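Local coordinates for protein KLLA0C04147p (Kluyveromyces lactis, PDB 5H2A) that probably binds and transfers sterols as a member of the oxysterol-binding protein family, this chain being its ankyrin-repeat domain, at residues D233-V238 with A249-L254; D196-E201 with R212-H217; Q162-N165 with H171-S174; Q158-A163 with L185-M190. One frame throughout, in Å; residues are numbered along the deposited sequence.

Interaction 1. Residues D233-V238 with A249-L254; sequences DLLKKV and AIDLEL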
loop_
_atom_site.group_PDB
_atom_site.type_symbol
_atom_site.label_atom_id
_atom_site.label_comp_id
_atom_site.label_asym_id
_atom_site.label_seq_id
_atom_site.Cartn_x
_atom_site.Cartn_y
_atom_site.Cartn_z
ATOM N N ASP A 233 18.368 3.215 -27.340
ATOM C CA ASP A 233 19.674 3.454 -27.959
ATOM C C ASP A 233 20.639 2.294 -27.759
ATOM O O ASP A 233 21.681 2.250 -28.421
ATOM C CB ASP A 233 20.349 4.716 -27.393
ATOM C CG ASP A 233 19.563 5.989 -27.664
ATOM O OD1 ASP A 233 18.879 6.056 -28.710
ATOM O OD2 ASP A 233 19.646 6.929 -26.827
ATOM N N LEU A 234 20.356 1.385 -26.824
ATOM C CA LEU A 234 21.278 0.284 -26.553
ATOM C C LEU A 234 21.164 -0.842 -27.567
ATOM O O LEU A 234 22.045 -1.703 -27.608
ATOM C CB LEU A 234 21.033 -0.269 -25.141
ATOM C CG LEU A 234 21.014 0.789 -24.037
ATOM C CD1 LEU A 234 20.603 0.183 -22.696
ATOM C CD2 LEU A 234 22.369 1.461 -23.931
ATOM N N LEU A 235 20.102 -0.859 -28.374
ATOM C CA LEU A 235 19.902 -1.887 -29.386
ATOM C C LEU A 235 20.398 -1.384 -30.738
ATOM O O LEU A 235 19.940 -0.339 -31.221
ATOM C CB LEU A 235 18.423 -2.262 -29.477
ATOM C CG LEU A 235 17.786 -2.662 -28.151
ATOM C CD1 LEU A 235 16.282 -2.823 -28.307
ATOM C CD2 LEU A 235 18.428 -3.956 -27.670
ATOM N N LYS A 236 21.304 -2.141 -31.354
ATOM C CA LYS A 236 21.873 -1.755 -32.644
ATOM C C LYS A 236 20.822 -1.766 -33.749
ATOM O O LYS A 236 19.955 -2.643 -33.800
ATOM C CB LYS A 236 23.018 -2.694 -33.027
ATOM C CG LYS A 236 24.398 -2.075 -32.939
ATOM C CD LYS A 236 24.695 -1.587 -31.539
ATOM C CE LYS A 236 26.111 -1.041 -31.444
ATOM N NZ LYS A 236 27.081 -2.147 -31.127
ATOM N N LYS A 237 20.923 -0.791 -34.651
ATOM C CA LYS A 237 19.992 -0.675 -35.762
ATOM C C LYS A 237 20.217 -1.786 -36.786
ATOM O O LYS A 237 21.350 -2.205 -37.035
ATOM C CB LYS A 237 20.137 0.696 -36.429
ATOM C CG LYS A 237 19.130 0.953 -37.535
ATOM C CD LYS A 237 19.631 1.984 -38.533
ATOM C CE LYS A 237 19.058 1.716 -39.913
ATOM N NZ LYS A 237 19.734 0.561 -40.564
ATOM N N VAL A 238 19.121 -2.261 -37.373
ATOM C CA VAL A 238 19.126 -3.301 -38.394
ATOM C C VAL A 238 18.432 -2.753 -39.634
ATOM O O VAL A 238 17.377 -2.119 -39.531
ATOM C CB VAL A 238 18.418 -4.578 -37.890
ATOM C CG1 VAL A 238 18.218 -5.570 -39.017
ATOM C CG2 VAL A 238 19.209 -5.202 -36.750
ATOM N N ALA A 249 15.010 -11.372 -34.056
ATOM C CA ALA A 249 13.675 -11.347 -33.453
ATOM C C ALA A 249 13.684 -10.837 -32.012
ATOM O O ALA A 249 12.700 -10.229 -31.565
ATOM C CB ALA A 249 13.053 -12.740 -33.503
ATOM N N ILE A 250 14.761 -11.091 -31.266
ATOM C CA ILE A 250 14.804 -10.684 -29.862
ATOM C C ILE A 250 14.875 -9.167 -29.751
ATOM O O ILE A 250 14.050 -8.540 -29.080
ATOM C CB ILE A 250 15.986 -11.360 -29.148
ATOM C CG1 ILE A 250 15.741 -12.865 -29.045
ATOM C CG2 ILE A 250 16.213 -10.741 -27.749
ATOM C CD1 ILE A 250 17.040 -13.682 -28.796
ATOM N N ASP A 251 15.877 -8.559 -30.398
ATOM C CA ASP A 251 16.007 -7.107 -30.351
ATOM C C ASP A 251 14.816 -6.421 -31.002
ATOM O O ASP A 251 14.421 -5.327 -30.578
ATOM C CB ASP A 251 17.313 -6.673 -31.022
ATOM C CG ASP A 251 18.508 -6.775 -30.079
ATOM O OD1 ASP A 251 18.375 -7.438 -29.024
ATOM O OD2 ASP A 251 19.576 -6.191 -30.376
ATOM N N LEU A 252 14.225 -7.045 -32.026
ATOM C CA LEU A 252 13.039 -6.444 -32.634
ATOM C C LEU A 252 11.897 -6.370 -31.629
ATOM O O LEU A 252 11.210 -5.347 -31.528
ATOM C CB LEU A 252 12.615 -7.225 -33.877
ATOM C CG LEU A 252 11.358 -6.637 -34.527
ATOM C CD1 LEU A 252 11.628 -5.204 -34.939
ATOM C CD2 LEU A 252 10.914 -7.478 -35.728
ATOM N N GLU A 253 11.694 -7.435 -30.854
ATOM C CA GLU A 253 10.611 -7.405 -29.881
ATOM C C GLU A 253 10.863 -6.344 -28.817
ATOM O O GLU A 253 9.942 -5.610 -28.434
ATOM C CB GLU A 253 10.416 -8.779 -29.244
ATOM C CG GLU A 253 9.312 -8.762 -28.190
ATOM C CD GLU A 253 8.772 -10.140 -27.861
ATOM O OE1 GLU A 253 9.402 -11.147 -28.264
ATOM O OE2 GLU A 253 7.711 -10.208 -27.196
ATOM N N LEU A 254 12.106 -6.245 -28.332
ATOM C CA LEU A 254 12.449 -5.208 -27.358
ATOM C C LEU A 254 12.240 -3.820 -27.943
ATOM O O LEU A 254 11.732 -2.926 -27.261
ATOM C CB LEU A 254 13.907 -5.371 -26.910
ATOM C CG LEU A 254 14.179 -6.660 -26.130
ATOM C CD1 LEU A 254 15.699 -6.963 -26.016
ATOM C CD2 LEU A 254 13.554 -6.531 -24.740
#
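Leu235 is the one side chain of the 233-238 loop that packs against the first turns of helix 249-268, where it meets Asp251 and Leu254. Its two methyls divide the work. Leu235 CD1 rests on Leu254 CB at 3.8 Å and also lies 3.9 Å from the backbone oxygen Asp251 O. Leu235 CD2 comes up to the carboxylate, 3.7 Å from Asp251 OD2 and about as far from OD1 and CG. With CG turned beside the backbone N (chi1 -53°), the isobutyl fork of Leu235 enters between the carboxylate and the base of Leu254, crossing the latter side chain at about a right angle. This is the tight part. The other side is loose: past Leu235 the chain runs off as loop, and the end of Lys236 leads away from the helix into solvent. Asp251 OD1 forms a salt bridge to Arg206, which answers its charge, while the carboxylate meets Leu235 CD2 by van der Waals contact. Cutting Leu235 back to alanine would probably open a gap over Leu254 CB and leave the loop little hold on the helix. Around it, Leu235 also leans on Val203 of helix 198-204, Leu254 packs on Ile208 and Cys211 of helix 208-215, and Glu253 is salt-bridged to Arg212 of that same helix.

Interaction 2. Residues D196-E201 with R212-H217; sequences DTVLHE and RWILDH
Ile214 is the main bump here, its branches settling between Val198 and Leu199 of the facing helix. Ile214 CD1 fits the hollow bounded by the backbone oxygen Val198 O, 3.7 Å away, and the Val198 methyl CG2, 3.8 Å away. The second branch turns to the next residue, Ile214 CG2 lying 4.1 Å from Leu199 CB. Val198 presents CG2 because chi1 of -69° sets that methyl between its backbone N and carbonyl carbon, the crowded position, from where it points at Ile214. Beside this pair the roles reverse: Leu199 offers a fork, and Leu215 CD2 drops into it, 3.8 Å from Leu199 CD2 and nearly as close to CD1, the two side chains crossing at about a right angle. Side chain meets side chain only through carbon atoms here, and the polar bonds lie within each segment. Thr197, the N-cap, shares a hydrogen bond of 2.8 Å between its OG1 and His200 ND1. At the far end His217 ND1 donates to Trp213 O (2.8 Å, 158° at the hydrogen) with the acceptor in its ring plane, which brings that ring over the Trp213 indole. Phe164 of helix 139-165 packs on Ile214, and Leu258 and Met257 of helix 249-268 cover Leu199 and Leu215. Two short helices folded back on each other, the first opening with a threonine bonded to its histidine, are consistent with the helix-turn-helix of an ankyrin repeat, whose TPLH motif Thr-Val-Leu-His resembles.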
loop_
_atom_site.group_PDB
_atom_site.type_symbol
_atom_site.label_atom_id
_atom_site.label_comp_id
_atom_site.label_asym_id
_atom_site.label_seq_id
_atom_site.Cartn_x
_atom_site.Cartn_y
_atom_site.Cartn_z
ATOM N N ASP A 196 22.918 2.548 -14.589
ATOM C CA ASP A 196 21.748 1.952 -15.231
ATOM C C ASP A 196 20.527 1.956 -14.320
ATOM O O ASP A 196 20.642 1.782 -13.108
ATOM C CB ASP A 196 22.020 0.499 -15.615
ATOM C CG ASP A 196 22.986 0.373 -16.763
ATOM O OD1 ASP A 196 23.245 1.401 -17.429
ATOM O OD2 ASP A 196 23.478 -0.749 -16.986
ATOM N N THR A 197 19.354 2.132 -14.926
ATOM C CA THR A 197 18.095 1.710 -14.321
ATOM C C THR A 197 17.882 0.231 -14.620
ATOM O O THR A 197 18.579 -0.348 -15.456
ATOM C CB THR A 197 16.925 2.499 -14.894
ATOM O OG1 THR A 197 16.727 2.102 -16.256
ATOM C CG2 THR A 197 17.201 4.006 -14.845
ATOM N N VAL A 198 16.909 -0.398 -13.944
ATOM C CA VAL A 198 16.688 -1.804 -14.263
ATOM C C VAL A 198 16.232 -1.949 -15.703
ATOM O O VAL A 198 16.504 -2.973 -16.333
ATOM C CB VAL A 198 15.713 -2.512 -13.291
ATOM C CG1 VAL A 198 16.355 -2.662 -11.911
ATOM C CG2 VAL A 198 14.340 -1.814 -13.211
ATOM N N LEU A 199 15.580 -0.927 -16.273
ATOM C CA LEU A 199 15.175 -1.070 -17.672
ATOM C C LEU A 199 16.394 -1.140 -18.588
ATOM O O LEU A 199 16.444 -1.989 -19.483
ATOM C CB LEU A 199 14.231 0.060 -18.092
ATOM C CG LEU A 199 13.683 -0.029 -19.531
ATOM C CD1 LEU A 199 12.891 -1.338 -19.814
ATOM C CD2 LEU A 199 12.782 1.192 -19.828
ATOM N N HIS A 200 17.405 -0.285 -18.370
ATOM C CA HIS A 200 18.645 -0.419 -19.142
ATOM C C HIS A 200 19.280 -1.782 -18.927
ATOM O O HIS A 200 19.755 -2.425 -19.876
ATOM C CB HIS A 200 19.657 0.651 -18.741
ATOM C CG HIS A 200 19.244 2.030 -19.112
ATOM N ND1 HIS A 200 18.630 2.875 -18.218
ATOM C CD2 HIS A 200 19.351 2.715 -20.274
ATOM C CE1 HIS A 200 18.372 4.024 -18.814
ATOM N NE2 HIS A 200 18.805 3.956 -20.059
ATOM N N GLU A 201 19.349 -2.199 -17.663
ATOM C CA GLU A 201 20.006 -3.444 -17.288
ATOM C C GLU A 201 19.391 -4.633 -18.017
ATOM O O GLU A 201 20.105 -5.460 -18.602
ATOM C CB GLU A 201 19.911 -3.617 -15.765
ATOM C CG GLU A 201 20.331 -4.988 -15.279
ATOM C CD GLU A 201 20.054 -5.211 -13.791
ATOM O OE1 GLU A 201 19.671 -4.249 -13.092
ATOM O OE2 GLU A 201 20.212 -6.365 -13.334
ATOM N N ARG A 212 9.311 -6.657 -20.232
ATOM C CA ARG A 212 7.860 -6.474 -20.304
ATOM C C ARG A 212 7.277 -6.146 -18.934
ATOM O O ARG A 212 6.434 -5.247 -18.805
ATOM C CB ARG A 212 7.198 -7.729 -20.879
ATOM C CG ARG A 212 6.028 -7.423 -21.805
ATOM C CD ARG A 212 5.210 -8.666 -22.145
ATOM N NE ARG A 212 5.968 -9.687 -22.861
ATOM C CZ ARG A 212 6.361 -9.578 -24.126
ATOM N NH1 ARG A 212 6.088 -8.479 -24.819
ATOM N NH2 ARG A 212 7.030 -10.567 -24.696
ATOM N N TRP A 213 7.706 -6.874 -17.904
ATOM C CA TRP A 213 7.225 -6.626 -16.550
ATOM C C TRP A 213 7.586 -5.221 -16.094
ATOM O O TRP A 213 6.741 -4.493 -15.542
ATOM C CB TRP A 213 7.795 -7.674 -15.579
ATOM C CG TRP A 213 7.101 -7.576 -14.255
ATOM C CD1 TRP A 213 5.975 -8.251 -13.872
ATOM C CD2 TRP A 213 7.423 -6.684 -13.178
ATOM N NE1 TRP A 213 5.598 -7.863 -12.600
ATOM C CE2 TRP A 213 6.466 -6.898 -12.155
ATOM C CE3 TRP A 213 8.434 -5.734 -12.970
ATOM C CZ2 TRP A 213 6.493 -6.201 -10.949
ATOM C CZ3 TRP A 213 8.463 -5.051 -11.769
ATOM C CH2 TRP A 213 7.494 -5.281 -10.775
ATOM N N ILE A 214 8.844 -4.816 -16.316
ATOM C CA ILE A 214 9.261 -3.469 -15.928
ATOM C C ILE A 214 8.408 -2.423 -16.643
ATOM O O ILE A 214 7.900 -1.484 -16.021
ATOM C CB ILE A 214 10.759 -3.265 -16.221
ATOM C CG1 ILE A 214 11.604 -4.150 -15.299
ATOM C CG2 ILE A 214 11.150 -1.802 -16.053
ATOM C CD1 ILE A 214 13.056 -4.294 -15.780
ATOM N N LEU A 215 8.215 -2.589 -17.961
ATOM C CA LEU A 215 7.430 -1.597 -18.705
ATOM C C LEU A 215 5.962 -1.602 -18.289
ATOM O O LEU A 215 5.284 -0.574 -18.403
ATOM C CB LEU A 215 7.561 -1.832 -20.211
ATOM C CG LEU A 215 8.944 -1.516 -20.793
ATOM C CD1 LEU A 215 9.050 -1.961 -22.256
ATOM C CD2 LEU A 215 9.293 -0.037 -20.645
ATOM N N ASP A 216 5.449 -2.729 -17.798
ATOM C CA ASP A 216 4.077 -2.753 -17.296
ATOM C C ASP A 216 3.948 -2.221 -15.878
ATOM O O ASP A 216 2.823 -2.128 -15.375
ATOM C CB ASP A 216 3.509 -4.168 -17.354
ATOM C CG ASP A 216 3.271 -4.637 -18.769
ATOM O OD1 ASP A 216 3.266 -3.783 -19.686
ATOM O OD2 ASP A 216 3.084 -5.856 -18.968
ATOM N N HIS A 217 5.046 -1.855 -15.225
ATOM C CA HIS A 217 4.987 -1.394 -13.840
ATOM C C HIS A 217 5.748 -0.094 -13.654
ATOM O O HIS A 217 6.411 0.124 -12.635
ATOM C CB HIS A 217 5.483 -2.482 -12.895
ATOM C CG HIS A 217 4.551 -3.647 -12.813
ATOM N ND1 HIS A 217 4.548 -4.665 -13.745
ATOM C CD2 HIS A 217 3.543 -3.921 -11.951
ATOM C CE1 HIS A 217 3.600 -5.535 -13.438
ATOM N NE2 HIS A 217 2.987 -5.115 -12.346
#

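Interaction 3. Residues Q162-N165 with H171-S174; sequences QAFN and HLNS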
loop_
_atom_site.group_PDB
_atom_site.type_symbol
_atom_site.label_atom_id
_atom_site.label_comp_id
_atom_site.label_asym_id
_atom_site.label_seq_id
_atom_site.Cartn_x
_atom_site.Cartn_y
_atom_site.Cartn_z
ATOM N N GLN A 162 16.342 -8.336 -5.116
ATOM C CA GLN A 162 16.455 -9.791 -5.073
ATOM C C GLN A 162 15.472 -10.465 -6.029
ATOM O O GLN A 162 15.811 -11.454 -6.697
ATOM C CB GLN A 162 16.227 -10.277 -3.637
ATOM C CG GLN A 162 16.610 -11.739 -3.425
ATOM C CD GLN A 162 18.070 -12.011 -3.775
ATOM O OE1 GLN A 162 18.967 -11.274 -3.360
ATOM N NE2 GLN A 162 18.310 -13.066 -4.553
ATOM N N ALA A 163 14.237 -9.973 -6.085
ATOM C CA ALA A 163 13.269 -10.545 -7.009
ATOM C C ALA A 163 13.718 -10.379 -8.454
ATOM O O ALA A 163 13.521 -11.288 -9.269
ATOM C CB ALA A 163 11.884 -9.913 -6.806
ATOM N N PHE A 164 14.315 -9.226 -8.801
ATOM C CA PHE A 164 14.885 -9.083 -10.142
ATOM C C PHE A 164 16.040 -10.063 -10.350
ATOM O O PHE A 164 16.145 -10.689 -11.413
ATOM C CB PHE A 164 15.376 -7.648 -10.385
ATOM C CG PHE A 164 14.266 -6.666 -10.711
ATOM C CD1 PHE A 164 13.552 -6.783 -11.888
ATOM C CD2 PHE A 164 13.959 -5.633 -9.840
ATOM C CE1 PHE A 164 12.538 -5.888 -12.201
ATOM C CE2 PHE A 164 12.945 -4.726 -10.138
ATOM C CZ PHE A 164 12.232 -4.854 -11.317
ATOM N N ASN A 165 16.935 -10.181 -9.358
ATOM C CA ASN A 165 18.057 -11.122 -9.484
ATOM C C ASN A 165 17.567 -12.543 -9.719
ATOM O O ASN A 165 18.210 -13.307 -10.448
ATOM C CB ASN A 165 18.952 -11.085 -8.238
ATOM C CG ASN A 165 19.734 -9.794 -8.109
ATOM O OD1 ASN A 165 19.854 -9.031 -9.054
ATOM N ND2 ASN A 165 20.298 -9.569 -6.938
ATOM N N HIS A 171 7.116 -13.041 -7.308
ATOM C CA HIS A 171 7.610 -12.247 -6.193
ATOM C C HIS A 171 7.493 -10.758 -6.494
ATOM O O HIS A 171 7.015 -9.981 -5.658
ATOM C CB HIS A 171 9.062 -12.629 -5.898
ATOM C CG HIS A 171 9.606 -12.036 -4.637
ATOM N ND1 HIS A 171 10.932 -12.151 -4.277
ATOM C CD2 HIS A 171 9.007 -11.334 -3.645
ATOM C CE1 HIS A 171 11.128 -11.539 -3.122
ATOM N NE2 HIS A 171 9.973 -11.041 -2.716
ATOM N N LEU A 172 7.930 -10.346 -7.691
ATOM C CA LEU A 172 7.773 -8.955 -8.118
ATOM C C LEU A 172 6.317 -8.519 -8.051
ATOM O O LEU A 172 6.010 -7.418 -7.569
ATOM C CB LEU A 172 8.312 -8.782 -9.542
ATOM C CG LEU A 172 9.833 -8.816 -9.739
ATOM C CD1 LEU A 172 10.120 -8.941 -11.231
ATOM C CD2 LEU A 172 10.473 -7.540 -9.181
ATOM N N ASN A 173 5.404 -9.373 -8.521
ATOM C CA ASN A 173 3.982 -9.036 -8.465
ATOM C C ASN A 173 3.500 -8.921 -7.028
ATOM O O ASN A 173 2.694 -8.040 -6.704
ATOM C CB ASN A 173 3.170 -10.083 -9.227
ATOM C CG ASN A 173 3.163 -9.833 -10.718
ATOM O OD1 ASN A 173 3.305 -8.700 -11.165
ATOM N ND2 ASN A 173 2.973 -10.888 -11.493
ATOM N N SER A 174 3.972 -9.814 -6.157
ATOM C CA SER A 174 3.592 -9.759 -4.750
ATOM C C SER A 174 4.074 -8.467 -4.103
ATOM O O SER A 174 3.325 -7.812 -3.357
ATOM C CB SER A 174 4.158 -10.978 -4.015
ATOM O OG SER A 174 3.798 -10.949 -2.649
#
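Ala163 and Leu172 face each other at the closest backbone approach of the two helices, and the small methyl is what permits it. Ala163 CB lies 3.6 Å from Leu172 CD2 and 3.5 Å from His171 ND1, so it is lodged between the leucine fork and the imidazole. Leu172 CD2 serves a second partner as well: it stands over the face of the Phe164 ring, 3.8 Å from the ring centroid and only 8° off the normal, a well-centred CH-pi contact. The other methyl reaches farther toward one side of the ring, Leu172 CD1 being 4.0 Å from Phe164 CE1. The phenyl and the leucine cross at about a right angle, although the first bond of the Phe164 side chain points away from helix 169-176; its ring swings back to receive the methyl. The end of the long helix 139-165 and the short helix 169-176, joined by a brief turn, thus form a helical hairpin consistent with the ankyrin fold of this domain. In the next shell the groups are held in place from several directions. With CG anti to the backbone N (chi1 -171°), His171 lays its ring alongside Ala163, and NE2 is hydrogen-bonded to Glu159, which fixes the ring there. The backbone N of His171 is hydrogen-bonded to Asp168 OD1. Phe164 is braced by an edge-to-face contact with Phe160. From beyond, Leu210 of helix 208-215 touches both Phe164 and Leu172, while Trp213 packs on Leu172 and bonds through NE1 to Asn173 OD1.

Interaction 4. Residues Q158-A163 with L185-M190; sequences QEFRQA and LDINGM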
loop_
_atom_site.group_PDB
_atom_site.type_symbol
_atom_site.label_atom_id
_atom_site.label_comp_id
_atom_site.label_asym_id
_atom_site.label_seq_id
_atom_site.Cartn_x
_atom_site.Cartn_y
_atom_site.Cartn_z
ATOM N N GLN A 158 15.725 -3.775 -1.108
ATOM C CA GLN A 158 16.599 -4.946 -1.198
ATOM C C GLN A 158 15.823 -6.174 -1.670
ATOM O O GLN A 158 16.303 -6.945 -2.521
ATOM C CB GLN A 158 17.254 -5.177 0.169
ATOM C CG GLN A 158 18.265 -6.303 0.257
ATOM C CD GLN A 158 18.891 -6.350 1.649
ATOM O OE1 GLN A 158 18.241 -6.753 2.619
ATOM N NE2 GLN A 158 20.137 -5.892 1.761
ATOM N N GLU A 159 14.602 -6.354 -1.156
ATOM C CA GLU A 159 13.755 -7.454 -1.614
ATOM C C GLU A 159 13.404 -7.306 -3.098
ATOM O O GLU A 159 13.414 -8.294 -3.847
ATOM C CB GLU A 159 12.491 -7.522 -0.751
ATOM C CG GLU A 159 11.562 -8.664 -1.134
ATOM C CD GLU A 159 10.384 -8.833 -0.173
ATOM O OE1 GLU A 159 9.497 -9.665 -0.454
ATOM O OE2 GLU A 159 10.351 -8.142 0.865
ATOM N N PHE A 160 13.100 -6.073 -3.539
ATOM C CA PHE A 160 12.822 -5.799 -4.952
ATOM C C PHE A 160 14.009 -6.213 -5.822
ATOM O O PHE A 160 13.855 -6.934 -6.816
ATOM C CB PHE A 160 12.517 -4.300 -5.106
ATOM C CG PHE A 160 11.692 -3.919 -6.335
ATOM C CD1 PHE A 160 10.676 -4.724 -6.812
ATOM C CD2 PHE A 160 11.889 -2.678 -6.941
ATOM C CE1 PHE A 160 9.905 -4.318 -7.910
ATOM C CE2 PHE A 160 11.125 -2.270 -8.029
ATOM C CZ PHE A 160 10.134 -3.089 -8.512
ATOM N N ARG A 161 15.212 -5.779 -5.439
ATOM C CA ARG A 161 16.421 -6.136 -6.183
ATOM C C ARG A 161 16.622 -7.651 -6.230
ATOM O O ARG A 161 17.004 -8.209 -7.269
ATOM C CB ARG A 161 17.619 -5.426 -5.544
ATOM C CG ARG A 161 18.976 -5.649 -6.210
ATOM C CD ARG A 161 19.001 -5.068 -7.626
ATOM N NE ARG A 161 18.837 -6.114 -8.636
ATOM C CZ ARG A 161 18.989 -5.897 -9.936
ATOM N NH1 ARG A 161 19.280 -4.667 -10.357
ATOM N NH2 ARG A 161 18.852 -6.896 -10.799
ATOM N N GLN A 162 16.342 -8.336 -5.116
ATOM C CA GLN A 162 16.455 -9.791 -5.073
ATOM C C GLN A 162 15.472 -10.465 -6.029
ATOM O O GLN A 162 15.811 -11.454 -6.697
ATOM C CB GLN A 162 16.227 -10.277 -3.637
ATOM C CG GLN A 162 16.610 -11.739 -3.425
ATOM C CD GLN A 162 18.070 -12.011 -3.775
ATOM O OE1 GLN A 162 18.967 -11.274 -3.360
ATOM N NE2 GLN A 162 18.310 -13.066 -4.553
ATOM N N ALA A 163 14.237 -9.973 -6.085
ATOM C CA ALA A 163 13.269 -10.545 -7.009
ATOM C C ALA A 163 13.718 -10.379 -8.454
ATOM O O ALA A 163 13.521 -11.288 -9.269
ATOM C CB ALA A 163 11.884 -9.913 -6.806
ATOM N N LEU A 185 8.836 2.400 -3.683
ATOM C CA LEU A 185 9.838 1.891 -4.614
ATOM C C LEU A 185 9.873 2.776 -5.854
ATOM O O LEU A 185 8.840 3.290 -6.292
ATOM C CB LEU A 185 9.519 0.451 -5.008
ATOM C CG LEU A 185 9.632 -0.607 -3.915
ATOM C CD1 LEU A 185 8.983 -1.900 -4.392
ATOM C CD2 LEU A 185 11.113 -0.855 -3.560
ATOM N N ASP A 186 11.063 2.961 -6.406
ATOM C CA ASP A 186 11.258 3.759 -7.614
ATOM C C ASP A 186 11.875 2.819 -8.643
ATOM O O ASP A 186 13.092 2.603 -8.642
ATOM C CB ASP A 186 12.161 4.961 -7.345
ATOM C CG ASP A 186 12.346 5.847 -8.570
ATOM O OD1 ASP A 186 11.834 5.505 -9.656
ATOM O OD2 ASP A 186 13.013 6.888 -8.437
ATOM N N ILE A 187 11.042 2.249 -9.515
ATOM C CA ILE A 187 11.567 1.322 -10.513
ATOM C C ILE A 187 12.491 2.026 -11.497
ATOM O O ILE A 187 13.223 1.361 -12.237
ATOM C CB ILE A 187 10.388 0.603 -11.211
ATOM C CG1 ILE A 187 10.846 -0.701 -11.888
ATOM C CG2 ILE A 187 9.694 1.521 -12.220
ATOM C CD1 ILE A 187 9.664 -1.501 -12.426
ATOM N N ASN A 188 12.506 3.359 -11.500
ATOM C CA ASN A 188 13.377 4.124 -12.387
ATOM C C ASN A 188 14.618 4.665 -11.691
ATOM O O ASN A 188 15.315 5.515 -12.260
ATOM C CB ASN A 188 12.574 5.252 -13.031
ATOM C CG ASN A 188 11.478 4.709 -13.933
ATOM O OD1 ASN A 188 11.765 4.033 -14.923
ATOM N ND2 ASN A 188 10.227 4.954 -13.572
ATOM N N GLY A 189 14.923 4.186 -10.487
ATOM C CA GLY A 189 16.128 4.634 -9.802
ATOM C C GLY A 189 17.391 4.164 -10.515
ATOM O O GLY A 189 17.458 3.058 -11.049
ATOM N N MET A 190 18.414 5.017 -10.507
ATOM C CA MET A 190 19.670 4.730 -11.188
ATOM C C MET A 190 20.670 4.126 -10.208
ATOM O O MET A 190 20.923 4.693 -9.143
ATOM C CB MET A 190 20.247 6.000 -11.819
ATOM C CG MET A 190 21.528 5.762 -12.607
ATOM S SD MET A 190 22.192 7.257 -13.385
ATOM C CE MET A 190 20.749 7.861 -14.261
#
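Asp186 OD1 accepts a hydrogen bond of 2.9 Å from Asn188 N, the Asx turn that shapes the loop whose neighbours Leu185 and Ile187 rest on Phe160. The amide comes from above the carboxylate plane, 45° out of it, and the bend is completed by Gly189 N bonding to Asp186 O, closing a type I beta turn from Asp186 to Gly189. Asp186 points away from helix 139-165, and the residues on its two sides, Leu185 and Ile187, meet it. Leu185 CD1 stands over one face of the Phe160 ring, 3.9 Å from its centroid and 13° off the normal, a CH-pi contact. Its sister methyl, Leu185 CD2, moves toward the root of the ring, 3.9 Å from Phe160 CD2. Ile187 meets the far part of the ring more loosely, its CG1 being 4.2 Å from Phe160 CE2, and the two side chains cross at about a right angle. Phe160 CG lies anti to the backbone N (chi1 -157°), which throws the phenyl out from the helix to lie beneath the loop. With an alanine in place of Phe160, Leu185 CD1 would have no ring to sit on, and the loop is likely to lose most of its seat on the helix. The ring continues inward to Leu172 of helix 169-176 and Trp213 of helix 208-215. Ile187 bridges onward to Val198 of helix 198-204 and Ile214 of helix 208-215, while Arg161 is salt-bridged to Glu201.

Overall arrangement
All four contacts lie in the C-terminal half of the chain, on the same side of its centre. Interactions 3 and 4 start from the same end of helix 139-165, share Gln162 and Ala163, and have centres about 9 Å apart. Interaction 2 comes next in the chain, its centre about 10 Å from that of interaction 4 and 12 Å from that of interaction 3; it touches both. Interaction 1 closes the series, its centre about 15 Å from that of interaction 2, to which a salt bridge and packing join it, and about 25 Å from those of interactions 3 and 4. The helices pack in sequence, consistent with an elongated ankyrin-type stack in which interaction 2 links the inner pair to the last helix.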